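PDB 1Y63: Lmaj004144AAA protein from Leishmania major, which probably transfers phosphate reversibly between nucleoside triphosphates and monophosphates as an adenylate kinase of the AK6 type, and probably hydrolyses ATP during 40S ribosomal particle maturation. Local coordinates for residues A[10-16]-A[101-107]. Numbering follows the deposited sequence.
Sequences GINILIT and FHMVVVL
Asn12 and His102 grip each other twice. The amide Asn12 N points at His102 ND1 (2.9 Å) with an N-H...N angle of 172° and lies in the imidazole plane, which identifies ND1 as an acceptor without hydrogen; His102 N returns a bond to Asn12 O (2.9 Å). The ring nitrogen thus takes the place of a backbone carbonyl as acceptor for Asn12 N. From there the backbone ladder runs Leu14 N to Met103 O, Val105 N to Leu14 O (2.8 Å), Thr16 N to Val105 O and Leu107 N to Thr16 O (3.0 Å). The axes of 12-16 and 103-107 run parallel within 17°.

Strand 12-16 is the middle strand of the five-stranded parallel P-loop NTPase sheet, order 2-3-1-4-5, and 103-108 its neighbour; 12-16 leads into the Walker A loop that binds ADP.

On one face, Leu14 CB sits over the centre of the Phe101 ring, 3.8 Å from the centroid, a CH-pi contact, and Thr16 CG2 meets Val106 CG2 at 3.8 Å. On the other, Ile15 CG1 stands anti to the carbonyl carbon and chi2 (-60°) turns CD1 back against Val105 CB (3.7 Å), while CG2 reaches Leu107 CD1 (3.8 Å).

Behind the first shell, Asn12 OD1 is hydrogen-bonded to His86, a manganese ligand, and Asn12 ND2 to the carbonyls of Met80 and Trp100. Thr16 OG1 is hydrogen-bonded to Tyr90 O, and Leu107 packs on Asn158 of the nucleotide pocket.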
ATOM      1  N   GLY A  10       0.862   6.283  17.007  1.00 23.08           N
ATOM      2  CA  GLY A  10       2.058   6.522  16.211  1.00 24.57           C
ATOM      3  C   GLY A  10       1.757   7.125  14.856  1.00 23.44           C
ATOM      4  O   GLY A  10       0.645   7.623  14.627  1.00 23.53           O
ATOM      5  N   ILE A  11       2.753   7.081  13.971  1.00 20.91           N
ATOM      6  CA  ILE A  11       2.605   7.552  12.591  1.00 21.63           C
ATOM      7  C   ILE A  11       2.349   6.353  11.694  1.00 21.00           C
ATOM      8  O   ILE A  11       3.097   5.388  11.705  1.00 21.13           O
ATOM      9  CB  ILE A  11       3.849   8.314  12.105  1.00 23.95           C
ATOM     10  CG1 ILE A  11       4.132   9.510  13.032  1.00 27.82           C
ATOM     11  CG2 ILE A  11       3.670   8.761  10.656  1.00 23.47           C
ATOM     12  CD1 ILE A  11       3.102  10.598  12.942  1.00 29.88           C
ATOM     13  N   ASN A  12       1.262   6.419  10.929  1.00 17.46           N
ATOM     14  CA  ASN A  12       0.858   5.319  10.039  1.00 18.85           C
ATOM     15  C   ASN A  12       0.862   5.781   8.597  1.00 18.59           C
ATOM     16  O   ASN A  12       0.292   6.809   8.278  1.00 18.39           O
ATOM     17  CB  ASN A  12      -0.535   4.822  10.380  1.00 18.97           C
ATOM     18  CG  ASN A  12      -0.611   4.158  11.734  1.00 20.23           C
ATOM     19  OD1 ASN A  12       0.370   3.604  12.219  1.00 19.88           O
ATOM     20  ND2 ASN A  12      -1.791   4.204  12.350  1.00 19.53           N
ATOM     21  N   ILE A  13       1.503   4.990   7.749  1.00 16.37           N
ATOM     22  CA  ILE A  13       1.586   5.238   6.305  1.00 16.29           C
ATOM     23  C   ILE A  13       0.971   4.078   5.549  1.00 17.59           C
ATOM     24  O   ILE A  13       1.159   2.913   5.930  1.00 19.28           O
ATOM     25  CB  ILE A  13       3.066   5.365   5.876  1.00 18.56           C
ATOM     26  CG1 ILE A  13       3.762   6.480   6.669  1.00 20.59           C
ATOM     27  CG2 ILE A  13       3.186   5.565   4.348  1.00 21.04           C
ATOM     28  CD1 ILE A  13       5.248   6.484   6.421  1.00 24.31           C
ATOM     29  N   LEU A  14       0.230   4.385   4.480  1.00 17.34           N
ATOM     30  CA  LEU A  14      -0.254   3.383   3.553  1.00 17.72           C
ATOM     31  C   LEU A  14       0.492   3.535   2.250  1.00 18.41           C
ATOM     32  O   LEU A  14       0.609   4.630   1.736  1.00 20.08           O
ATOM     33  CB  LEU A  14      -1.748   3.557   3.299  1.00 18.00           C
ATOM     34  CG  LEU A  14      -2.397   2.632   2.249  1.00 18.75           C
ATOM     35  CD1 LEU A  14      -2.253   1.175   2.654  1.00 21.18           C
ATOM     36  CD2 LEU A  14      -3.857   3.030   2.079  1.00 22.27           C
ATOM     37  N   ILE A  15       1.041   2.416   1.757  1.00 17.40           N
ATOM     38  CA  ILE A  15       1.633   2.333   0.414  1.00 17.56           C
ATOM     39  C   ILE A  15       0.687   1.486  -0.439  1.00 18.90           C
ATOM     40  O   ILE A  15       0.409   0.320  -0.125  1.00 19.06           O
ATOM     41  CB  ILE A  15       3.045   1.695   0.403  1.00 19.46           C
ATOM     42  CG1 ILE A  15       3.960   2.248   1.509  1.00 20.95           C
ATOM     43  CG2 ILE A  15       3.659   1.847  -0.978  1.00 20.55           C
ATOM     44  CD1 ILE A  15       4.222   3.702   1.464  1.00 26.82           C
ATOM     45  N   THR A  16       0.149   2.088  -1.487  1.00 17.70           N
ATOM     46  CA  THR A  16      -0.801   1.407  -2.350  1.00 18.92           C
ATOM     47  C   THR A  16      -0.394   1.621  -3.830  1.00 19.48           C
ATOM     48  O   THR A  16       0.606   2.296  -4.118  1.00 18.07           O
ATOM     49  CB  THR A  16      -2.240   1.861  -2.028  1.00 18.98           C
ATOM     50  OG1 THR A  16      -3.176   1.012  -2.707  1.00 21.87           O
ATOM     51  CG2 THR A  16      -2.492   3.339  -2.454  1.00 19.81           C
ATOM     52  N   PHE A 101      -4.666   6.646   9.025  1.00 18.98           N
ATOM     53  CA  PHE A 101      -3.506   7.027   8.208  1.00 19.79           C
ATOM     54  C   PHE A 101      -3.160   8.507   8.206  1.00 20.26           C
ATOM     55  O   PHE A 101      -4.041   9.375   8.095  1.00 21.11           O
ATOM     56  CB  PHE A 101      -3.664   6.523   6.762  1.00 17.72           C
ATOM     57  CG  PHE A 101      -3.598   5.020   6.656  1.00 18.25           C
ATOM     58  CD1 PHE A 101      -2.429   4.362   6.999  1.00 18.47           C
ATOM     59  CD2 PHE A 101      -4.686   4.276   6.284  1.00 19.94           C
ATOM     60  CE1 PHE A 101      -2.335   3.013   6.950  1.00 18.80           C
ATOM     61  CE2 PHE A 101      -4.598   2.893   6.228  1.00 20.00           C
ATOM     62  CZ  PHE A 101      -3.410   2.269   6.536  1.00 19.06           C
ATOM     63  N   HIS A 102      -1.856   8.773   8.297  1.00 17.84           N
ATOM     64  CA  HIS A 102      -1.327  10.134   8.221  1.00 16.96           C
ATOM     65  C   HIS A 102      -0.726  10.482   6.885  1.00 18.20           C
ATOM     66  O   HIS A 102      -0.461  11.644   6.640  1.00 19.41           O
ATOM     67  CB  HIS A 102      -0.306  10.349   9.321  1.00 20.62           C
ATOM     68  CG  HIS A 102      -0.824   9.952  10.648  1.00 22.44           C
ATOM     69  ND1 HIS A 102      -0.533   8.736  11.225  1.00 21.71           N
ATOM     70  CD2 HIS A 102      -1.721  10.557  11.461  1.00 24.88           C
ATOM     71  CE1 HIS A 102      -1.184   8.636  12.371  1.00 24.54           C
ATOM     72  NE2 HIS A 102      -1.920   9.726  12.534  1.00 28.79           N
ATOM     73  N   MET A 103      -0.495   9.462   6.056  1.00 18.72           N
ATOM     74  CA  MET A 103       0.083   9.595   4.740  1.00 18.79           C
ATOM     75  C   MET A 103      -0.357   8.406   3.886  1.00 19.33           C
ATOM     76  O   MET A 103      -0.403   7.254   4.374  1.00 19.49           O
ATOM     77  CB  MET A 103       1.620   9.641   4.821  1.00 20.59           C
ATOM     78  CG  MET A 103       2.284   9.955   3.528  1.00 25.00           C
ATOM     79  SD  MET A 103       4.080   9.756   3.693  1.00 28.62           S
ATOM     80  CE  MET A 103       4.404  10.622   5.171  1.00 23.53           C
ATOM     81  N   VAL A 104      -0.677   8.669   2.617  1.00 18.49           N
ATOM     82  CA  VAL A 104      -0.988   7.603   1.664  1.00 16.90           C
ATOM     83  C   VAL A 104      -0.115   7.833   0.448  1.00 19.82           C
ATOM     84  O   VAL A 104      -0.115   8.916  -0.106  1.00 21.07           O
ATOM     85  CB  VAL A 104      -2.464   7.594   1.259  1.00 18.07           C
ATOM     86  CG1 VAL A 104      -2.747   6.548   0.199  1.00 18.19           C
ATOM     87  CG2 VAL A 104      -3.321   7.343   2.496  1.00 21.90           C
ATOM     88  N   VAL A 105       0.684   6.840   0.097  1.00 17.43           N
ATOM     89  CA  VAL A 105       1.600   6.940  -1.028  1.00 18.31           C
ATOM     90  C   VAL A 105       1.102   6.024  -2.103  1.00 17.67           C
ATOM     91  O   VAL A 105       0.895   4.824  -1.859  1.00 19.00           O
ATOM     92  CB  VAL A 105       3.015   6.496  -0.621  1.00 18.27           C
ATOM     93  CG1 VAL A 105       3.960   6.621  -1.779  1.00 20.20           C
ATOM     94  CG2 VAL A 105       3.505   7.272   0.578  1.00 18.53           C
ATOM     95  N   VAL A 106       0.851   6.573  -3.293  1.00 16.69           N
ATOM     96  CA  VAL A 106       0.402   5.760  -4.426  1.00 16.64           C
ATOM     97  C   VAL A 106       1.569   5.656  -5.400  1.00 18.28           C
ATOM     98  O   VAL A 106       2.072   6.683  -5.870  1.00 18.19           O
ATOM     99  CB  VAL A 106      -0.797   6.412  -5.164  1.00 16.93           C
ATOM    100  CG1 VAL A 106      -1.240   5.546  -6.363  1.00 21.10           C
ATOM    101  CG2 VAL A 106      -1.969   6.688  -4.267  1.00 20.05           C
ATOM    102  N   LEU A 107       1.941   4.413  -5.731  1.00 18.52           N
ATOM    103  CA  LEU A 107       3.028   4.133  -6.645  1.00 17.96           C
ATOM    104  C   LEU A 107       2.507   3.876  -8.051  1.00 19.30           C
ATOM    105  O   LEU A 107       1.504   3.203  -8.233  1.00 20.03           O
ATOM    106  CB  LEU A 107       3.845   2.930  -6.175  1.00 18.99           C
ATOM    107  CG  LEU A 107       4.391   2.998  -4.738  1.00 19.05           C
ATOM    108  CD1 LEU A 107       5.215   1.762  -4.393  1.00 19.91           C
ATOM    109  CD2 LEU A 107       5.174   4.242  -4.586  1.00 18.34           C
TER